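Local atomic coordinates of ribonuclease J (Methanolobus psychrophilus R15, PDB entry 5HAB), a protein that probably degrades RNA as an exoribonuclease of the beta-CASP group of metallo-beta-lactamase-fold enzymes. Residues 29-43 against 79-93. The protein carries 1 engineered substitution. Numbering follows the deposited sequence.
Sequences IAVGGYNEMGRNMTA and IEMGAIPDDTIMNEV. With nucleotides of chain D.
Ile29, Val31, Met41 and Ala43 against Pro85, Ile89, Met90 and Val93 make this a buried apolar packing of a connecting segment on one face of a beta hairpin, beside which Arg39 adds one hydrogen bond across the segments. The extended Arg39 chain runs along the Ile84 carbonyl, its CB resting 3.6 Å from Pro85 CD. Its NH1 donates to Ile84 O at 3.2 Å, nearly straight at 160°, yet reaches that oxygen from above the carbonyl plane. Glu36 grips the same guanidinium from its own loop, with Arg39 NH2 bonded to Glu36 OE1 at 3.1 Å; the Glu36 and Ile84 bonds together should fix the group's rotation. Gly82 O sits over one face and, over the other, the water that joins Val31 O to Asp86 N. Strands 24-32 and 41-46 are neighbours in the mixed sheet of the metallo-beta-lactamase fold, and their pairing ends in a classic beta bulge, where Val31 N and Gly32 N both bond to Met41 O. The side chains of Met41 and Pro85 cross at about a right angle, Met41 CE pressing to 3.4 Å from Pro85 CG, tighter than usual for carbons. With CG anti to the backbone N (chi1 -179°), Met41 also brings its sulfur to the CB of Asp87, whose carboxylate is held by Tyr120. Leu116 of helix 113-116 closes over Met41 and Pro85. Farther along, the side chains of Ile29 and Ile89 run past each other in opposite directions, with CG2 of Ile29 3.6 Å from CD1 of Ile89, and Ile29 meets Val93 tip to tip. A second water stitches the backbones together, donating to both Val31 O and Asp86 O.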
ATOM      1  N   ILE B  29       7.181  28.671 -20.434  1.00 28.54           N
ATOM      2  CA  ILE B  29       8.464  28.153 -19.976  1.00 35.10           C
ATOM      3  C   ILE B  29       8.319  27.520 -18.599  1.00 30.24           C
ATOM      4  O   ILE B  29       7.923  28.179 -17.636  1.00 31.08           O
ATOM      5  CB  ILE B  29       9.545  29.252 -19.961  1.00 33.66           C
ATOM      6  CG1 ILE B  29       9.701  29.873 -21.354  1.00 38.43           C
ATOM      7  CG2 ILE B  29      10.873  28.674 -19.505  1.00 32.35           C
ATOM      8  CD1 ILE B  29       8.872  31.122 -21.570  1.00 31.22           C
ATOM      9  N   ALA B  30       8.629  26.231 -18.521  1.00 27.96           N
ATOM     10  CA  ALA B  30       8.607  25.501 -17.262  1.00 27.98           C
ATOM     11  C   ALA B  30       9.964  25.612 -16.576  1.00 29.26           C
ATOM     12  O   ALA B  30      10.959  25.107 -17.091  1.00 30.72           O
ATOM     13  CB  ALA B  30       8.244  24.038 -17.511  1.00 22.48           C
ATOM     14  N   VAL B  31      10.018  26.266 -15.418  1.00 26.16           N
ATOM     15  CA  VAL B  31      11.308  26.496 -14.781  1.00 31.50           C
ATOM     16  C   VAL B  31      11.519  25.535 -13.621  1.00 25.28           C
ATOM     17  O   VAL B  31      12.544  24.855 -13.540  1.00 28.02           O
ATOM     18  CB  VAL B  31      11.447  27.951 -14.315  1.00 33.89           C
ATOM     19  CG1 VAL B  31      12.850  28.195 -13.792  1.00 24.11           C
ATOM     20  CG2 VAL B  31      11.142  28.885 -15.470  1.00 29.13           C
ATOM     21  N   GLY B  32      10.551  25.489 -12.719  1.00 32.17           N
ATOM     22  CA  GLY B  32      10.599  24.562 -11.606  1.00 27.60           C
ATOM     23  C   GLY B  32       9.203  24.104 -11.246  1.00 25.27           C
ATOM     24  O   GLY B  32       8.225  24.773 -11.577  1.00 28.21           O
ATOM     25  N   GLY B  33       9.103  22.964 -10.570  1.00 29.84           N
ATOM     26  CA  GLY B  33       7.812  22.455 -10.148  1.00 26.90           C
ATOM     27  C   GLY B  33       7.045  21.672 -11.195  1.00 25.31           C
ATOM     28  O   GLY B  33       5.879  21.341 -10.996  1.00 25.15           O
ATOM     29  N   TYR B  34       7.699  21.372 -12.312  1.00 28.11           N
ATOM     30  CA  TYR B  34       7.096  20.541 -13.347  1.00 22.52           C
ATOM     31  C   TYR B  34       7.613  19.100 -13.260  1.00 28.52           C
ATOM     32  O   TYR B  34       7.010  18.191 -13.821  1.00 27.44           O
ATOM     33  CB  TYR B  34       7.361  21.138 -14.732  1.00 27.84           C
ATOM     34  CG  TYR B  34       6.563  22.397 -14.993  1.00 28.03           C
ATOM     35  CD1 TYR B  34       6.900  23.599 -14.381  1.00 28.09           C
ATOM     36  CD2 TYR B  34       5.471  22.381 -15.846  1.00 23.38           C
ATOM     37  CE1 TYR B  34       6.171  24.747 -14.614  1.00 21.80           C
ATOM     38  CE2 TYR B  34       4.735  23.523 -16.087  1.00 27.26           C
ATOM     39  CZ  TYR B  34       5.089  24.703 -15.465  1.00 24.66           C
ATOM     40  OH  TYR B  34       4.355  25.841 -15.706  1.00 24.46           O
ATOM     41  N   ASN B  35       8.730  18.899 -12.561  1.00 22.55           N
ATOM     42  CA  ASN B  35       9.272  17.557 -12.343  1.00 28.20           C
ATOM     43  C   ASN B  35       9.112  17.087 -10.907  1.00 30.77           C
ATOM     44  O   ASN B  35       9.454  15.949 -10.582  1.00 27.93           O
ATOM     45  CB  ASN B  35      10.755  17.489 -12.711  1.00 20.66           C
ATOM     46  CG  ASN B  35      11.021  17.838 -14.158  1.00 28.72           C
ATOM     47  OD1 ASN B  35      10.178  18.426 -14.838  1.00 31.89           O
ATOM     48  ND2 ASN B  35      12.209  17.481 -14.638  1.00 29.99           N
ATOM     49  N   GLU B  36       8.615  17.970 -10.048  1.00 29.84           N
ATOM     50  CA  GLU B  36       8.556  17.685  -8.624  1.00 25.25           C
ATOM     51  C   GLU B  36       7.592  18.615  -7.904  1.00 25.99           C
ATOM     52  O   GLU B  36       6.963  19.478  -8.523  1.00 34.86           O
ATOM     53  CB  GLU B  36       9.956  17.804  -8.004  1.00 31.19           C
ATOM     54  CG  GLU B  36      10.545  19.215  -8.045  1.00 32.23           C
ATOM     55  CD  GLU B  36      11.141  19.592  -9.401  1.00 35.29           C
ATOM     56  OE1 GLU B  36      12.038  18.871  -9.892  1.00 34.87           O
ATOM     57  OE2 GLU B  36      10.718  20.618  -9.970  1.00 28.31           O
ATOM     58  N   MET B  37       7.509  18.458  -6.586  1.00 39.21           N
ATOM     59  CA  MET B  37       6.694  19.335  -5.751  1.00 40.94           C
ATOM     60  C   MET B  37       7.563  20.422  -5.143  1.00 31.36           C
ATOM     61  O   MET B  37       8.754  20.208  -4.932  1.00 40.41           O
ATOM     62  CB  MET B  37       6.011  18.552  -4.632  1.00 37.42           C
ATOM     63  CG  MET B  37       5.157  17.382  -5.086  1.00 41.75           C
ATOM     64  SD  MET B  37       3.628  17.882  -5.894  1.00 55.07           S
ATOM     65  CE  MET B  37       3.088  19.238  -4.862  1.00 48.56           C
ATOM     66  N   GLY B  38       6.976  21.584  -4.869  1.00 31.09           N
ATOM     67  CA  GLY B  38       7.674  22.609  -4.110  1.00 39.80           C
ATOM     68  C   GLY B  38       8.222  23.829  -4.840  1.00 46.46           C
ATOM     69  O   GLY B  38       7.717  24.934  -4.669  1.00 52.04           O
ATOM     70  N   ARG B  39       9.287  23.648  -5.618  1.00 32.83           N
ATOM     71  CA  ARG B  39      10.006  24.788  -6.201  1.00 29.86           C
ATOM     72  C   ARG B  39       9.340  25.318  -7.480  1.00 26.28           C
ATOM     73  O   ARG B  39       9.934  25.319  -8.554  1.00 32.63           O
ATOM     74  CB  ARG B  39      11.473  24.413  -6.472  1.00 32.59           C
ATOM     75  CG  ARG B  39      11.696  23.182  -7.345  1.00 35.38           C
ATOM     76  CD  ARG B  39      13.126  23.135  -7.871  1.00 28.66           C
ATOM     77  NE  ARG B  39      13.368  21.952  -8.691  1.00 35.26           N
ATOM     78  CZ  ARG B  39      14.552  21.624  -9.200  1.00 39.39           C
ATOM     79  NH1 ARG B  39      15.613  22.389  -8.970  1.00 38.93           N
ATOM     80  NH2 ARG B  39      14.676  20.529  -9.939  1.00 34.16           N
ATOM     81  N   ASN B  40       8.105  25.779  -7.357  1.00 21.90           N
ATOM     82  CA  ASN B  40       7.348  26.229  -8.518  1.00 34.23           C
ATOM     83  C   ASN B  40       7.840  27.540  -9.125  1.00 33.59           C
ATOM     84  O   ASN B  40       8.019  28.537  -8.429  1.00 27.86           O
ATOM     85  CB  ASN B  40       5.877  26.358  -8.144  1.00 24.76           C
ATOM     86  CG  ASN B  40       5.291  25.040  -7.696  1.00 33.69           C
ATOM     87  OD1 ASN B  40       5.101  24.131  -8.503  1.00 29.89           O
ATOM     88  ND2 ASN B  40       5.042  24.912  -6.402  1.00 21.06           N
ATOM     89  N   MET B  41       8.039  27.524 -10.436  1.00 29.50           N
ATOM     90  CA  MET B  41       8.293  28.746 -11.180  1.00 31.87           C
ATOM     91  C   MET B  41       7.939  28.543 -12.649  1.00 27.55           C
ATOM     92  O   MET B  41       8.413  27.601 -13.302  1.00 30.81           O
ATOM     93  CB  MET B  41       9.752  29.184 -11.051  1.00 27.05           C
ATOM     94  CG  MET B  41      10.055  30.478 -11.796  1.00 26.70           C
ATOM     95  SD  MET B  41      11.766  31.051 -11.691  1.00 33.73           S
ATOM     96  CE  MET B  41      11.985  31.329  -9.957  1.00 47.84           C
ATOM     97  N   THR B  42       7.102  29.438 -13.158  1.00 23.09           N
ATOM     98  CA  THR B  42       6.695  29.402 -14.559  1.00 30.09           C
ATOM     99  C   THR B  42       7.028  30.751 -15.196  1.00 31.49           C
ATOM    100  O   THR B  42       7.088  31.757 -14.506  1.00 31.49           O
ATOM    101  CB  THR B  42       5.184  29.080 -14.700  1.00 31.52           C
ATOM    102  OG1 THR B  42       4.917  27.795 -14.121  1.00 37.56           O
ATOM    103  CG2 THR B  42       4.735  29.079 -16.163  1.00 28.99           C
ATOM    104  N   ALA B  43       7.295  30.770 -16.495  1.00 23.85           N
ATOM    105  CA  ALA B  43       7.517  32.038 -17.180  1.00 34.03           C
ATOM    106  C   ALA B  43       6.635  32.122 -18.415  1.00 26.93           C
ATOM    107  O   ALA B  43       6.643  31.225 -19.250  1.00 32.18           O
ATOM    108  CB  ALA B  43       8.994  32.206 -17.551  1.00 27.79           C
ATOM    109  N   ILE B  79      20.214  25.830  -6.015  1.00 41.25           N
ATOM    110  CA  ILE B  79      19.793  25.300  -7.305  1.00 42.26           C
ATOM    111  C   ILE B  79      20.391  23.913  -7.515  1.00 44.00           C
ATOM    112  O   ILE B  79      19.706  23.004  -7.986  1.00 52.01           O
ATOM    113  CB  ILE B  79      20.174  26.242  -8.455  1.00 34.31           C
ATOM    114  CG1 ILE B  79      19.334  27.516  -8.396  1.00 36.74           C
ATOM    115  CG2 ILE B  79      19.958  25.562  -9.790  1.00 36.59           C
ATOM    116  CD1 ILE B  79      19.680  28.515  -9.471  1.00 37.56           C
ATOM    117  N   GLU B  80      21.662  23.749  -7.153  1.00 41.23           N
ATOM    118  CA  GLU B  80      22.320  22.444  -7.252  1.00 52.38           C
ATOM    119  C   GLU B  80      21.633  21.409  -6.359  1.00 49.26           C
ATOM    120  O   GLU B  80      21.569  20.233  -6.710  1.00 48.30           O
ATOM    121  CB  GLU B  80      23.806  22.547  -6.895  1.00 42.69           C
ATOM    122  CG  GLU B  80      24.630  23.381  -7.874  1.00 69.03           C
ATOM    123  CD  GLU B  80      26.076  23.561  -7.427  1.00 91.39           C
ATOM    124  OE1 GLU B  80      26.543  22.773  -6.578  1.00 80.06           O
ATOM    125  OE2 GLU B  80      26.747  24.491  -7.926  1.00 85.36           O
ATOM    126  N   MET B  81      21.125  21.844  -5.209  1.00 35.68           N
ATOM    127  CA  MET B  81      20.272  20.978  -4.398  1.00 57.31           C
ATOM    128  C   MET B  81      18.871  20.917  -5.011  1.00 55.19           C
ATOM    129  O   MET B  81      18.291  19.843  -5.147  1.00 52.68           O
ATOM    130  CB  MET B  81      20.176  21.481  -2.956  1.00 42.66           C
ATOM    131  CG  MET B  81      21.506  21.785  -2.294  1.00 72.91           C
ATOM    132  SD  MET B  81      21.327  22.027  -0.517  1.00 81.97           S
ATOM    133  CE  MET B  81      19.801  22.954  -0.444  1.00 61.57           C
ATOM    134  N   GLY B  82      18.345  22.094  -5.356  1.00 64.94           N
ATOM    135  CA  GLY B  82      17.030  22.264  -5.959  1.00 57.30           C
ATOM    136  C   GLY B  82      15.893  21.511  -5.300  1.00 46.04           C
ATOM    137  O   GLY B  82      15.513  20.485  -5.862  1.00 67.01           O
ATOM    138  N   ALA B  83      15.314  21.927  -4.161  1.00 67.43           N
ATOM    139  CA  ALA B  83      15.431  23.188  -3.385  1.00 41.03           C
ATOM    140  C   ALA B  83      14.808  24.410  -4.069  1.00 37.56           C
ATOM    141  O   ALA B  83      13.697  24.794  -3.703  1.00 33.54           O
ATOM    142  CB  ALA B  83      16.859  23.477  -2.973  1.00 50.92           C
ATOM    143  N   ILE B  84      15.496  25.061  -5.003  1.00 32.05           N
ATOM    144  CA  ILE B  84      14.860  26.203  -5.676  1.00 42.00           C
ATOM    145  C   ILE B  84      14.959  26.055  -7.191  1.00 31.09           C
ATOM    146  O   ILE B  84      15.816  25.325  -7.687  1.00 35.20           O
ATOM    147  CB  ILE B  84      15.454  27.561  -5.216  1.00 43.18           C
ATOM    148  CG1 ILE B  84      16.893  27.734  -5.704  1.00 40.15           C
ATOM    149  CG2 ILE B  84      15.337  27.714  -3.704  1.00 40.02           C
ATOM    150  CD1 ILE B  84      17.459  29.115  -5.420  1.00 38.23           C
ATOM    151  N   PRO B  85      14.077  26.750  -7.933  1.00 24.25           N
ATOM    152  CA  PRO B  85      14.051  26.539  -9.383  1.00 34.70           C
ATOM    153  C   PRO B  85      15.319  27.003 -10.081  1.00 33.57           C
ATOM    154  O   PRO B  85      15.899  28.020  -9.714  1.00 32.05           O
ATOM    155  CB  PRO B  85      12.835  27.362  -9.843  1.00 25.57           C
ATOM    156  CG  PRO B  85      12.465  28.209  -8.700  1.00 33.33           C
ATOM    157  CD  PRO B  85      12.931  27.548  -7.471  1.00 32.21           C
ATOM    158  N   ASP B  86      15.740  26.233 -11.079  1.00 28.41           N
ATOM    159  CA  ASP B  86      16.914  26.556 -11.873  1.00 31.97           C
ATOM    160  C   ASP B  86      16.548  27.584 -12.928  1.00 31.35           C
ATOM    161  O   ASP B  86      16.219  27.230 -14.057  1.00 28.38           O
ATOM    162  CB  ASP B  86      17.469  25.296 -12.529  1.00 31.55           C
ATOM    163  CG  ASP B  86      18.787  25.534 -13.229  1.00 36.21           C
ATOM    164  OD1 ASP B  86      19.245  26.693 -13.292  1.00 39.09           O
ATOM    165  OD2 ASP B  86      19.366  24.547 -13.722  1.00 50.98           O
ATOM    166  N   ASP B  87      16.635  28.858 -12.570  1.00 30.08           N
ATOM    167  CA  ASP B  87      16.222  29.921 -13.473  1.00 39.26           C
ATOM    168  C   ASP B  87      17.354  30.425 -14.373  1.00 34.77           C
ATOM    169  O   ASP B  87      17.183  31.408 -15.088  1.00 49.61           O
ATOM    170  CB  ASP B  87      15.626  31.082 -12.677  1.00 29.65           C
ATOM    171  CG  ASP B  87      16.659  31.827 -11.867  1.00 39.34           C
ATOM    172  OD1 ASP B  87      17.725  31.249 -11.561  1.00 44.35           O
ATOM    173  OD2 ASP B  87      16.396  32.998 -11.530  1.00 40.62           O
ATOM    174  N   THR B  88      18.502  29.753 -14.345  1.00 35.95           N
ATOM    175  CA  THR B  88      19.602  30.122 -15.235  1.00 41.11           C
ATOM    176  C   THR B  88      19.177  29.956 -16.695  1.00 41.61           C
ATOM    177  O   THR B  88      19.650  30.679 -17.578  1.00 46.26           O
ATOM    178  CB  THR B  88      20.870  29.279 -14.966  1.00 41.98           C
ATOM    179  OG1 THR B  88      20.607  27.902 -15.255  1.00 39.75           O
ATOM    180  CG2 THR B  88      21.311  29.418 -13.515  1.00 32.28           C
ATOM    181  N   ILE B  89      18.241  29.037 -16.933  1.00 43.67           N
ATOM    182  CA  ILE B  89      17.685  28.818 -18.266  1.00 32.77           C
ATOM    183  C   ILE B  89      17.062  30.090 -18.829  1.00 33.37           C
ATOM    184  O   ILE B  89      16.828  30.182 -20.030  1.00 41.73           O
ATOM    185  CB  ILE B  89      16.632  27.702 -18.278  1.00 38.67           C
ATOM    186  CG1 ILE B  89      15.391  28.152 -17.503  1.00 30.02           C
ATOM    187  CG2 ILE B  89      17.212  26.410 -17.716  1.00 37.50           C
ATOM    188  CD1 ILE B  89      14.101  27.787 -18.172  1.00 33.04           C
ATOM    189  N   MET B  90      16.754  31.055 -17.966  1.00 37.36           N
ATOM    190  CA  MET B  90      16.124  32.282 -18.434  1.00 39.89           C
ATOM    191  C   MET B  90      17.065  33.060 -19.344  1.00 49.98           C
ATOM    192  O   MET B  90      16.630  33.952 -20.074  1.00 49.12           O
ATOM    193  CB  MET B  90      15.677  33.161 -17.259  1.00 26.99           C
ATOM    194  CG  MET B  90      14.561  32.551 -16.420  1.00 49.47           C
ATOM    195  SD  MET B  90      13.050  32.244 -17.363  1.00 38.64           S
ATOM    196  CE  MET B  90      12.526  33.918 -17.733  1.00 42.58           C
ATOM    197  N   ASN B  91      18.348  32.704 -19.326  1.00 51.44           N
ATOM    198  CA  ASN B  91      19.308  33.336 -20.228  1.00 45.08           C
ATOM    199  C   ASN B  91      19.173  32.833 -21.667  1.00 53.12           C
ATOM    200  O   ASN B  91      19.673  33.468 -22.593  1.00 55.47           O
ATOM    201  CB  ASN B  91      20.731  33.106 -19.730  1.00 45.18           C
ATOM    202  CG  ASN B  91      20.973  33.724 -18.373  1.00 52.23           C
ATOM    203  OD1 ASN B  91      20.489  34.820 -18.083  1.00 59.52           O
ATOM    204  ND2 ASN B  91      21.714  33.021 -17.525  1.00 49.86           N
ATOM    205  N   GLU B  92      18.499  31.701 -21.855  1.00 53.81           N
ATOM    206  CA  GLU B  92      18.260  31.173 -23.201  1.00 59.92           C
ATOM    207  C   GLU B  92      16.833  31.498 -23.684  1.00 49.71           C
ATOM    208  O   GLU B  92      16.442  31.122 -24.790  1.00 50.21           O
ATOM    209  CB  GLU B  92      18.526  29.653 -23.241  1.00 50.67           C
ATOM    210  CG  GLU B  92      18.897  29.097 -24.633  1.00 77.50           C
ATOM    211  CD  GLU B  92      19.218  27.599 -24.632  1.00 68.61           C
ATOM    212  OE1 GLU B  92      18.913  26.911 -25.635  1.00 52.98           O
ATOM    213  OE2 GLU B  92      19.790  27.112 -23.633  1.00 63.68           O
ATOM    214  N   VAL B  93      16.058  32.193 -22.850  1.00 40.97           N
ATOM    215  CA  VAL B  93      14.692  32.580 -23.218  1.00 45.85           C
ATOM    216  C   VAL B  93      14.721  33.961 -23.871  1.00 44.53           C
ATOM    217  O   VAL B  93      15.261  34.913 -23.307  1.00 38.16           O
ATOM    218  CB  VAL B  93      13.737  32.569 -22.001  1.00 31.89           C
ATOM    219  CG1 VAL B  93      12.333  33.008 -22.418  1.00 21.63           C
ATOM    220  CG2 VAL B  93      13.702  31.187 -21.361  1.00 35.32           C
TER
ATOM    221  OP3   A D   1      -3.428  18.411   2.245  1.00 60.06           O
ATOM    222  P     A D   1      -3.166  19.198   1.016  1.00 52.80           P
ATOM    223  OP1   A D   1      -3.505  20.620   1.282  1.00 49.39           O
ATOM    224  OP2   A D   1      -3.812  18.504  -0.125  1.00 51.04           O
ATOM    225  O5'   A D   1      -1.610  19.098   0.726  1.00 68.43           O
ATOM    226  C5'   A D   1      -0.643  19.360   1.738  1.00 84.49           C
ATOM    227  C4'   A D   1       0.708  19.635   1.127  1.00 94.56           C
ATOM    228  O4'   A D   1       1.254  18.381   0.631  1.00 88.52           O
ATOM    229  C3'   A D   1       0.681  20.593  -0.061  1.00 84.04           C
ATOM    230  O3'   A D   1       1.839  21.424  -0.067  1.00105.02           O
ATOM    231  C2'   A D   1       0.692  19.659  -1.268  1.00 84.75           C
ATOM    232  O2'   A D   1       1.250  20.222  -2.437  1.00 83.99           O
ATOM    233  C1'   A D   1       1.518  18.478  -0.758  1.00 97.70           C
ATOM    234  N9    A D   1       1.119  17.209  -1.378  1.00107.17           N
ATOM    235  C8    A D   1      -0.172  16.808  -1.640  1.00 90.78           C
ATOM    236  N7    A D   1      -0.267  15.633  -2.213  1.00 88.12           N
ATOM    237  C5    A D   1       1.055  15.228  -2.346  1.00102.41           C
ATOM    238  C6    A D   1       1.628  14.062  -2.884  1.00106.15           C
ATOM    239  N6    A D   1       0.914  13.056  -3.404  1.00 88.68           N
ATOM    240  N1    A D   1       2.978  13.965  -2.867  1.00111.50           N
ATOM    241  C2    A D   1       3.691  14.974  -2.346  1.00 99.33           C
ATOM    242  N3    A D   1       3.267  16.120  -1.810  1.00 95.64           N
ATOM    243  C4    A D   1       1.922  16.189  -1.841  1.00102.13           C
TER
HETATM  244  O   HOH W   1      14.331  23.655 -11.796  1.00 31.77           O
HETATM  245  O   HOH W   2      14.744  25.106 -15.226  1.00 32.69           O
HETATM  246  O   HOH W   3      13.826  18.999  -7.006  1.00 38.16           O
HETATM  247  O   HOH W   4      18.264  21.613 -10.108  1.00 44.25           O